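N-acetylglucosamine-specific lectin (PDB 6A7T) is a C-type lectin of a bivalve that binds N-acetylglucosamine without needing calcium for the recognition. Local coordinates at residues 62-67 with 101-106; 91-96 with 120-125; 108-113 with 135-140. One frame throughout, in Å; residues are numbered along the deposited sequence.

Contact 1: residues 62-67 with 101-106. With CA (calcium ion), chain C.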
loop_
_atom_site.group_PDB
_atom_site.type_symbol
_atom_site.label_atom_id
_atom_site.label_comp_id
_atom_site.label_asym_id
_atom_site.label_seq_id
_atom_site.Cartn_x
_atom_site.Cartn_y
_atom_site.Cartn_z
ATOM N N LEU A 62 12.172 -3.462 -11.268
ATOM C CA LEU A 62 11.249 -2.755 -12.154
ATOM C C LEU A 62 9.802 -3.091 -11.732
ATOM O O LEU A 62 9.478 -4.232 -11.358
ATOM C CB LEU A 62 11.526 -3.164 -13.607
ATOM C CG LEU A 62 12.730 -2.551 -14.293
ATOM C CD1 LEU A 62 13.045 -3.310 -15.571
ATOM C CD2 LEU A 62 12.494 -1.080 -14.548
ATOM N N VAL A 63 8.933 -2.059 -11.762
ATOM C CA VAL A 63 7.583 -2.133 -11.278
ATOM C C VAL A 63 6.780 -3.236 -11.964
ATOM O O VAL A 63 6.881 -3.425 -13.139
ATOM C CB VAL A 63 6.879 -0.774 -11.427
ATOM C CG1 VAL A 63 6.697 -0.386 -12.880
ATOM C CG2 VAL A 63 5.573 -0.753 -10.649
ATOM N N THR A 64 5.989 -3.955 -11.174
ATOM C CA THR A 64 5.030 -4.941 -11.693
ATOM C C THR A 64 3.638 -4.429 -11.310
ATOM O O THR A 64 3.502 -3.837 -10.287
ATOM C CB THR A 64 5.347 -6.316 -11.120
ATOM O OG1 THR A 64 5.227 -6.191 -9.711
ATOM C CG2 THR A 64 6.738 -6.739 -11.515
ATOM N N VAL A 65 2.668 -4.566 -12.240
ATOM C CA VAL A 65 1.375 -3.841 -12.127
ATOM C C VAL A 65 0.247 -4.870 -12.041
ATOM O O VAL A 65 -0.231 -5.344 -13.074
ATOM C CB VAL A 65 1.165 -2.843 -13.271
ATOM C CG1 VAL A 65 -0.078 -1.979 -13.012
ATOM C CG2 VAL A 65 2.400 -1.974 -13.496
ATOM N N GLU A 66 -0.052 -5.207 -10.804
ATOM C CA GLU A 66 -0.966 -6.314 -10.464
ATOM C C GLU A 66 -2.433 -5.886 -10.499
ATOM O O GLU A 66 -3.304 -6.778 -10.596
ATOM C CB GLU A 66 -0.651 -6.840 -9.075
ATOM C CG GLU A 66 0.624 -7.687 -9.066
ATOM C CD GLU A 66 1.933 -6.932 -8.828
ATOM O OE1 GLU A 66 1.911 -5.732 -8.415
ATOM O OE2 GLU A 66 2.977 -7.558 -9.090
ATOM N N SER A 67 -2.702 -4.581 -10.354
ATOM C CA SER A 67 -4.078 -4.115 -10.113
ATOM C C SER A 67 -4.331 -2.838 -10.910
ATOM O O SER A 67 -3.376 -2.108 -11.225
ATOM C CB SER A 67 -4.343 -3.920 -8.640
ATOM O OG SER A 67 -3.643 -2.799 -8.088
ATOM N N ARG A 101 5.179 -11.955 -19.082
ATOM C CA ARG A 101 5.102 -12.171 -17.661
ATOM C C ARG A 101 5.811 -11.008 -16.932
ATOM O O ARG A 101 6.709 -10.380 -17.479
ATOM C CB ARG A 101 5.804 -13.479 -17.267
ATOM C CG ARG A 101 5.293 -14.727 -17.976
ATOM C CD ARG A 101 3.905 -15.127 -17.558
ATOM N NE ARG A 101 3.853 -15.701 -16.223
ATOM C CZ ARG A 101 3.128 -16.771 -15.877
ATOM N NH1 ARG A 101 2.278 -17.278 -16.747
ATOM N NH2 ARG A 101 3.280 -17.312 -14.669
ATOM N N TRP A 102 5.386 -10.762 -15.710
ATOM C CA TRP A 102 6.124 -9.859 -14.839
ATOM C C TRP A 102 7.462 -10.499 -14.500
ATOM O O TRP A 102 7.599 -11.700 -14.523
ATOM C CB TRP A 102 5.335 -9.522 -13.578
ATOM C CG TRP A 102 4.055 -8.813 -13.879
ATOM C CD1 TRP A 102 2.795 -9.234 -13.571
ATOM C CD2 TRP A 102 3.898 -7.551 -14.535
ATOM N NE1 TRP A 102 1.848 -8.332 -13.992
ATOM C CE2 TRP A 102 2.502 -7.303 -14.609
ATOM C CE3 TRP A 102 4.791 -6.627 -15.098
ATOM C CZ2 TRP A 102 2.003 -6.142 -15.190
ATOM C CZ3 TRP A 102 4.289 -5.508 -15.715
ATOM C CH2 TRP A 102 2.903 -5.283 -15.772
ATOM N N ILE A 103 8.433 -9.662 -14.144
ATOM C CA ILE A 103 9.805 -10.176 -13.972
ATOM C C ILE A 103 9.963 -11.037 -12.711
ATOM O O ILE A 103 10.968 -11.739 -12.627
ATOM C CB ILE A 103 10.838 -9.048 -13.987
ATOM C CG1 ILE A 103 10.527 -8.014 -12.914
ATOM C CG2 ILE A 103 10.993 -8.488 -15.399
ATOM C CD1 ILE A 103 11.701 -7.099 -12.614
ATOM N N ASP A 104 9.004 -11.030 -11.787
ATOM C CA ASP A 104 8.979 -12.048 -10.715
ATOM C C ASP A 104 8.440 -13.406 -11.194
ATOM O O ASP A 104 8.271 -14.334 -10.346
ATOM C CB ASP A 104 8.140 -11.626 -9.515
ATOM C CG ASP A 104 6.678 -11.315 -9.796
ATOM O OD1 ASP A 104 6.226 -11.486 -10.928
ATOM O OD2 ASP A 104 6.007 -10.871 -8.842
ATOM N N GLY A 105 8.130 -13.517 -12.480
ATOM C CA GLY A 105 7.628 -14.740 -13.116
ATOM C C GLY A 105 6.103 -14.833 -13.200
ATOM O O GLY A 105 5.579 -15.746 -13.919
ATOM N N SER A 106 5.392 -13.904 -12.543
ATOM C CA SER A 106 3.924 -13.997 -12.364
ATOM C C SER A 106 3.168 -13.606 -13.636
ATOM O O SER A 106 3.665 -12.874 -14.482
ATOM C CB SER A 106 3.439 -13.201 -11.195
ATOM O OG SER A 106 3.644 -11.802 -11.371
HETATM CA CA CA C . 3.232 -3.892 -7.913
HETATM O O HOH W 1 6.956 -8.068 -7.660
HETATM O O HOH W 2 -1.150 -7.669 -13.967
HETATM O O HOH W 3 3.309 -10.119 -8.896
HETATM O O HOH W 4 1.836 -4.043 -5.875
HETATM O O HOH W 5 4.391 -5.754 -6.739
#
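Thr64 and Val65 lie over one face of the Trp102 indole, and this is the tight part of the contact. The CA of Thr64 makes a CH-pi contact 4.1 Å from the centroid of the six-membered ring of Trp102. The backbone N of Val65 covers the same face. The methyl CG2 of Thr64 packs on CB of Trp102 at 3.7 Å. With chi1 at 60°, OG1 of Thr64 lies between its backbone N and carbonyl carbon, facing Glu66, and CG2 is anti to the carbonyl carbon, against Trp102. At the ring edge, water 2 joins Val65 O to NE1 of Trp102. Further along, CD1 of Ile103 reaches CB of Leu62 at 4.1 Å.

The other side is wet and acidic. OE2 of Glu66 and OD2 of Asp104 stand 4.5 Å apart as like charges. Water 3 lies within bonding distance of both and of Ser106 OG, and would probably ease the repulsion. Thr64 OG1 binds Glu66 OE2 at 2.7 Å, on the syn side. This leaves OE1 of Glu66 to bind calcium at 2.3 Å, next to the backbone O of Thr64. Glu70 and Glu153 complete the protein ligands of this site. Asp104 forms an Asx turn with Ser106.

Helix 48-57 packs on Leu62 and Ile103. Helix 68-78 meets Val63 and Val65, while strand 86-94 touches Val63 and Trp102.

Contact 2: residues 91-96 with 120-125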
loop_
_atom_site.group_PDB
_atom_site.type_symbol
_atom_site.label_atom_id
_atom_site.label_comp_id
_atom_site.label_asym_id
_atom_site.label_seq_id
_atom_site.Cartn_x
_atom_site.Cartn_y
_atom_site.Cartn_z
ATOM N N GLY A 91 8.032 -5.986 -17.002
ATOM C CA GLY A 91 7.405 -7.101 -17.762
ATOM C C GLY A 91 8.149 -7.353 -19.041
ATOM O O GLY A 91 8.760 -6.488 -19.654
ATOM N N SER A 92 8.131 -8.607 -19.485
ATOM C CA SER A 92 8.909 -9.018 -20.614
ATOM C C SER A 92 8.433 -10.422 -21.012
ATOM O O SER A 92 7.742 -11.086 -20.298
ATOM C CB SER A 92 10.418 -9.037 -20.354
ATOM O OG SER A 92 10.743 -10.047 -19.430
ATOM N N TRP A 93 8.896 -10.817 -22.172
ATOM C CA TRP A 93 8.602 -12.089 -22.774
ATOM C C TRP A 93 9.297 -13.191 -21.997
ATOM O O TRP A 93 10.510 -13.160 -21.801
ATOM C CB TRP A 93 9.061 -12.113 -24.226
ATOM C CG TRP A 93 8.714 -13.391 -24.924
ATOM C CD1 TRP A 93 9.538 -14.457 -25.185
ATOM C CD2 TRP A 93 7.435 -13.717 -25.476
ATOM N NE1 TRP A 93 8.834 -15.436 -25.849
ATOM C CE2 TRP A 93 7.547 -15.006 -26.046
ATOM C CE3 TRP A 93 6.226 -13.038 -25.550
ATOM C CZ2 TRP A 93 6.475 -15.615 -26.694
ATOM C CZ3 TRP A 93 5.160 -13.651 -26.160
ATOM C CH2 TRP A 93 5.292 -14.914 -26.731
ATOM N N ASP A 94 8.490 -14.146 -21.585
ATOM C CA ASP A 94 8.987 -15.358 -20.918
ATOM C C ASP A 94 8.936 -16.489 -21.945
ATOM O O ASP A 94 7.830 -16.841 -22.376
ATOM C CB ASP A 94 8.122 -15.728 -19.740
ATOM C CG ASP A 94 8.607 -16.882 -18.893
ATOM O OD1 ASP A 94 8.524 -18.053 -19.353
ATOM O OD2 ASP A 94 9.090 -16.577 -17.752
ATOM N N ALA A 95 10.105 -17.012 -22.318
ATOM C CA ALA A 95 10.185 -17.925 -23.438
ATOM C C ALA A 95 9.534 -19.255 -23.044
ATOM O O ALA A 95 8.927 -19.936 -23.923
ATOM C CB ALA A 95 11.585 -18.066 -23.933
ATOM N N GLU A 96 9.734 -19.711 -21.802
ATOM C CA GLU A 96 9.150 -21.004 -21.409
ATOM C C GLU A 96 7.608 -20.953 -21.477
ATOM O O GLU A 96 6.969 -21.908 -21.993
ATOM C CB GLU A 96 9.644 -21.442 -20.031
ATOM C CG GLU A 96 11.109 -21.834 -20.036
ATOM C CD GLU A 96 12.133 -20.731 -19.756
ATOM O OE1 GLU A 96 11.793 -19.506 -19.929
ATOM O OE2 GLU A 96 13.307 -21.086 -19.449
ATOM N N ALA A 120 3.814 -7.794 -30.910
ATOM C CA ALA A 120 4.785 -8.856 -31.292
ATOM C C ALA A 120 5.325 -9.551 -30.025
ATOM O O ALA A 120 5.213 -9.048 -28.908
ATOM C CB ALA A 120 5.901 -8.293 -32.123
ATOM N N ASP A 121 5.821 -10.777 -30.213
ATOM C CA ASP A 121 6.446 -11.537 -29.129
ATOM C C ASP A 121 7.837 -10.972 -28.860
ATOM O O ASP A 121 8.339 -10.149 -29.589
ATOM C CB ASP A 121 6.550 -13.024 -29.519
ATOM C CG ASP A 121 5.234 -13.740 -29.809
ATOM O OD1 ASP A 121 4.158 -13.241 -29.428
ATOM O OD2 ASP A 121 5.304 -14.851 -30.395
ATOM N N GLU A 122 8.477 -11.491 -27.785
ATOM C CA GLU A 122 9.922 -11.419 -27.591
ATOM C C GLU A 122 10.359 -9.997 -27.244
ATOM O O GLU A 122 11.471 -9.610 -27.498
ATOM C CB GLU A 122 10.668 -11.934 -28.821
ATOM C CG GLU A 122 10.269 -13.370 -29.134
ATOM C CD GLU A 122 11.255 -14.153 -29.982
ATOM O OE1 GLU A 122 12.125 -13.529 -30.629
ATOM O OE2 GLU A 122 11.159 -15.395 -29.936
ATOM N N GLY A 123 9.470 -9.266 -26.604
ATOM C CA GLY A 123 9.820 -7.904 -26.235
ATOM C C GLY A 123 9.888 -7.646 -24.741
ATOM O O GLY A 123 9.735 -8.546 -23.903
ATOM N N CYS A 124 10.112 -6.366 -24.419
ATOM C CA CYS A 124 10.002 -5.882 -23.043
ATOM C C CYS A 124 8.952 -4.780 -22.995
ATOM O O CYS A 124 8.668 -4.194 -24.022
ATOM C CB CYS A 124 11.345 -5.370 -22.559
ATOM S SG CYS A 124 12.577 -6.691 -22.521
ATOM N N MET A 125 8.420 -4.523 -21.802
ATOM C CA MET A 125 7.256 -3.653 -21.686
ATOM C C MET A 125 7.625 -2.262 -21.161
ATOM O O MET A 125 8.524 -2.081 -20.332
ATOM C CB MET A 125 6.186 -4.265 -20.796
ATOM C CG MET A 125 5.672 -5.653 -21.291
ATOM S SD MET A 125 4.671 -6.559 -20.177
ATOM C CE MET A 125 3.312 -5.395 -19.983
#
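Gly91 to Trp93 run antiparallel to Gly123 to Met125, joined by two backbone hydrogen bonds. Met125 N donates to Gly91 O at 2.9 Å. Trp93 N donates to Gly123 O at 3.0 Å. Ser92 and Cys124 form the non-hydrogen-bonded pair between them, with CA atoms 4.1 Å apart. Their side chains point to the same face of the sheet. There CB of Ser92 packs beside the Cys124 side chain, and Trp48 of helix 48-57 packs on both residues.

Met125 lies against Gly91. Its CB and CG pack on the carbonyl O of Gly91. SD of Met125 comes within 3.7 Å of Gly91 CA, and the bend at chi3 directs CE beyond it.

These are the two middle strands of the four-stranded antiparallel sheet in the C-type lectin domain. The disulfide from Cys124 to Cys143 ties strand 124-130 to the loop after strand 136-140, close to the residues that bind N-acetylglucosamine.

Past the paired strands, Trp93 reaches across to the incoming loop. Its CG is anti to the backbone N, with chi1 at -177°, and this carries the indole under residues 121 and 122. CB of Asp121 stands over one face, 3.6 Å from the centroid of the six-membered ring of Trp93. The carboxylate of Asp121 lies nearly flat over the rim, its plane 20° from that of the ring. The backbone N of Glu122 lies over the same face, and CG of Glu122 makes a CH-pi contact with the five-membered ring. Tyr100 meets the Trp93 ring edge-to-face.

Contact 3: residues 108-113 with 135-140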
loop_
_atom_site.group_PDB
_atom_site.type_symbol
_atom_site.label_atom_id
_atom_site.label_comp_id
_atom_site.label_asym_id
_atom_site.label_seq_id
_atom_site.Cartn_x
_atom_site.Cartn_y
_atom_site.Cartn_z
ATOM N N ILE A 108 0.361 -11.859 -16.049
ATOM C CA ILE A 108 -0.177 -10.497 -16.187
ATOM C C ILE A 108 -1.707 -10.618 -16.151
ATOM O O ILE A 108 -2.342 -10.765 -17.201
ATOM C CB ILE A 108 0.392 -9.783 -17.439
ATOM C CG1 ILE A 108 1.926 -9.832 -17.455
ATOM C CG2 ILE A 108 -0.122 -8.357 -17.505
ATOM C CD1 ILE A 108 2.627 -8.938 -18.479
ATOM N N SER A 109 -2.247 -10.566 -14.928
ATOM C CA SER A 109 -3.695 -10.751 -14.610
ATOM C C SER A 109 -4.526 -9.517 -14.985
ATOM O O SER A 109 -5.694 -9.640 -15.325
ATOM C CB SER A 109 -3.906 -11.069 -13.163
ATOM O OG SER A 109 -3.371 -12.362 -12.842
ATOM N N PHE A 110 -3.931 -8.331 -14.873
ATOM C CA PHE A 110 -4.618 -7.085 -15.170
ATOM C C PHE A 110 -4.244 -6.652 -16.581
ATOM O O PHE A 110 -3.070 -6.603 -16.895
ATOM C CB PHE A 110 -4.254 -6.028 -14.123
ATOM C CG PHE A 110 -4.534 -4.627 -14.591
ATOM C CD1 PHE A 110 -5.825 -4.124 -14.574
ATOM C CD2 PHE A 110 -3.514 -3.824 -15.073
ATOM C CE1 PHE A 110 -6.084 -2.838 -15.011
ATOM C CE2 PHE A 110 -3.780 -2.546 -15.531
ATOM C CZ PHE A 110 -5.062 -2.052 -15.493
ATOM N N ASN A 111 -5.235 -6.334 -17.431
ATOM C CA ASN A 111 -4.945 -5.969 -18.835
ATOM C C ASN A 111 -4.772 -4.441 -18.973
ATOM O O ASN A 111 -5.703 -3.710 -19.210
ATOM C CB ASN A 111 -5.983 -6.507 -19.822
ATOM C CG ASN A 111 -5.615 -6.239 -21.270
ATOM O OD1 ASN A 111 -4.558 -5.689 -21.579
ATOM N ND2 ASN A 111 -6.480 -6.635 -22.197
ATOM N N GLY A 112 -3.532 -3.974 -18.841
ATOM C CA GLY A 112 -3.192 -2.587 -19.073
ATOM C C GLY A 112 -2.557 -2.329 -20.412
ATOM O O GLY A 112 -1.958 -1.290 -20.609
ATOM N N TRP A 113 -2.664 -3.263 -21.367
ATOM C CA TRP A 113 -2.071 -3.057 -22.656
ATOM C C TRP A 113 -2.810 -1.952 -23.408
ATOM O O TRP A 113 -4.007 -1.858 -23.243
ATOM C CB TRP A 113 -2.133 -4.334 -23.486
ATOM C CG TRP A 113 -1.235 -5.424 -22.978
ATOM C CD1 TRP A 113 -1.579 -6.488 -22.210
ATOM C CD2 TRP A 113 0.173 -5.514 -23.196
ATOM N NE1 TRP A 113 -0.479 -7.278 -21.991
ATOM C CE2 TRP A 113 0.584 -6.739 -22.637
ATOM C CE3 TRP A 113 1.073 -4.793 -23.973
ATOM C CZ2 TRP A 113 1.905 -7.158 -22.695
ATOM C CZ3 TRP A 113 2.380 -5.212 -24.055
ATOM C CH2 TRP A 113 2.770 -6.418 -23.451
ATOM N N TRP A 135 -0.738 6.339 -22.127
ATOM C CA TRP A 135 -0.185 5.870 -20.879
ATOM C C TRP A 135 -0.704 4.461 -20.562
ATOM O O TRP A 135 -1.299 4.185 -19.555
ATOM C CB TRP A 135 -0.379 6.887 -19.746
ATOM C CG TRP A 135 0.459 8.115 -19.913
ATOM C CD1 TRP A 135 -0.005 9.402 -19.968
ATOM C CD2 TRP A 135 1.880 8.193 -20.109
ATOM N NE1 TRP A 135 1.040 10.266 -20.117
ATOM C CE2 TRP A 135 2.203 9.564 -20.233
ATOM C CE3 TRP A 135 2.922 7.253 -20.160
ATOM C CZ2 TRP A 135 3.513 10.010 -20.370
ATOM C CZ3 TRP A 135 4.212 7.696 -20.339
ATOM C CH2 TRP A 135 4.498 9.057 -20.490
ATOM N N GLN A 136 -0.444 3.557 -21.518
ATOM C CA GLN A 136 -0.796 2.142 -21.425
ATOM C C GLN A 136 0.439 1.352 -21.866
ATOM O O GLN A 136 1.407 1.911 -22.437
ATOM C CB GLN A 136 -2.021 1.856 -22.300
ATOM C CG GLN A 136 -3.303 2.462 -21.763
ATOM C CD GLN A 136 -4.381 2.428 -22.823
ATOM O OE1 GLN A 136 -4.235 2.950 -23.927
ATOM N NE2 GLN A 136 -5.433 1.733 -22.493
ATOM N N TRP A 137 0.373 0.040 -21.722
ATOM C CA TRP A 137 1.578 -0.762 -21.994
ATOM C C TRP A 137 1.796 -1.003 -23.494
ATOM O O TRP A 137 0.828 -1.155 -24.244
ATOM C CB TRP A 137 1.556 -2.091 -21.234
ATOM C CG TRP A 137 1.164 -2.045 -19.812
ATOM C CD1 TRP A 137 1.385 -1.046 -18.912
ATOM C CD2 TRP A 137 0.550 -3.111 -19.090
ATOM N NE1 TRP A 137 0.883 -1.393 -17.714
ATOM C CE2 TRP A 137 0.355 -2.660 -17.786
ATOM C CE3 TRP A 137 0.083 -4.386 -19.437
ATOM C CZ2 TRP A 137 -0.248 -3.420 -16.801
ATOM C CZ3 TRP A 137 -0.566 -5.116 -18.470
ATOM C CH2 TRP A 137 -0.680 -4.685 -17.167
ATOM N N ASN A 138 3.068 -0.977 -23.942
ATOM C CA ASN A 138 3.500 -1.297 -25.295
ATOM C C ASN A 138 4.689 -2.270 -25.194
ATOM O O ASN A 138 5.420 -2.266 -24.168
ATOM C CB ASN A 138 4.014 -0.088 -26.067
ATOM C CG ASN A 138 4.296 -0.400 -27.507
ATOM O OD1 ASN A 138 3.515 -1.121 -28.096
ATOM N ND2 ASN A 138 5.398 0.109 -28.049
ATOM N N ASP A 139 4.849 -3.121 -26.198
ATOM C CA ASP A 139 5.967 -4.088 -26.306
ATOM C C ASP A 139 7.010 -3.537 -27.267
ATOM O O ASP A 139 6.690 -3.175 -28.417
ATOM C CB ASP A 139 5.458 -5.438 -26.832
ATOM C CG ASP A 139 4.759 -5.333 -28.184
ATOM O OD1 ASP A 139 3.713 -4.659 -28.230
ATOM O OD2 ASP A 139 5.333 -5.821 -29.187
ATOM N N HIS A 140 8.282 -3.493 -26.849
ATOM C CA HIS A 140 9.376 -3.016 -27.617
ATOM C C HIS A 140 10.372 -4.177 -27.752
ATOM O O HIS A 140 10.694 -4.825 -26.761
ATOM C CB HIS A 140 10.071 -1.800 -26.965
ATOM C CG HIS A 140 11.158 -1.201 -27.789
ATOM N ND1 HIS A 140 10.881 -0.464 -28.941
ATOM C CD2 HIS A 140 12.504 -1.116 -27.626
ATOM C CE1 HIS A 140 12.002 0.012 -29.440
ATOM N NE2 HIS A 140 13.021 -0.399 -28.675
#
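Aromatic and CH-pi contacts dominate where Gly112 and Trp113 meet Trp137. CA of Gly112 sits almost on the ring normal, 3.5 Å from the centroid of the six-membered ring of Trp137. Trp113 and Trp137 form a T-shaped pair with planes at 79°. The edge of Trp137, led by CE3, points at the face of Trp113. With CG beside its backbone N (chi1 -69°), Trp113 folds its indole back over that edge. Phe110 completes the aromatic cluster obliquely, with its CD2 3.6 Å from CH2 of Trp137.

Apolar contacts with the rings add the CG2 methyl of Ile108, 3.4 Å from CZ3 of Trp137. The outer end of Trp113 reaches CB of Asp139 through CZ3.

Among the polar contacts, Trp137 N donates to Gly112 O at 2.9 Å with an almost straight N-H...O angle of 171°. Within the loop, OD1 of Asn111 accepts from the backbone N of Trp113 at 3.1 Å. This is an Asx turn, and it shapes the chain around Gly112. Three binding residues follow: Asn138 and His140 of the N-acetylglucosamine site, and Asp139 of the second calcium site. Asn138 is held by Arg117, Asp139 by Gln141, Asp119 and Ala120. Neither ligand is bound in this chain.

Strand 124-130 flanks the strand and sends Met125 against both tryptophans. Helix 68-78 touches Phe110 and Gln136, and strand 99-102 meets Ile108 and Asp139.

How the contacts relate
From the N terminus, residues 62-67 come first, and contact 1 closes when the chain returns at 101-106. Within that loop lie helix 68-78 and strand 86-94. Contact 2 opens there at 91-96 and closes at 120-125, so it crosses contact 1. Contact 3 opens at 108-113, inside the loop of contact 2, and closes at 135-140, crossing contact 2 but following contact 1 in series. All three reach one antiparallel sheet. Strand 99-102 joins contacts 1 and 2, with Arg101 N probably bonded to Ser92 O. Cys124 N, probably bonded to His140 O, joins contacts 2 and 3. Trp102, which packs on the calcium-binding loop, also meets Trp137, as does Val65, so contact 1 abuts contact 3.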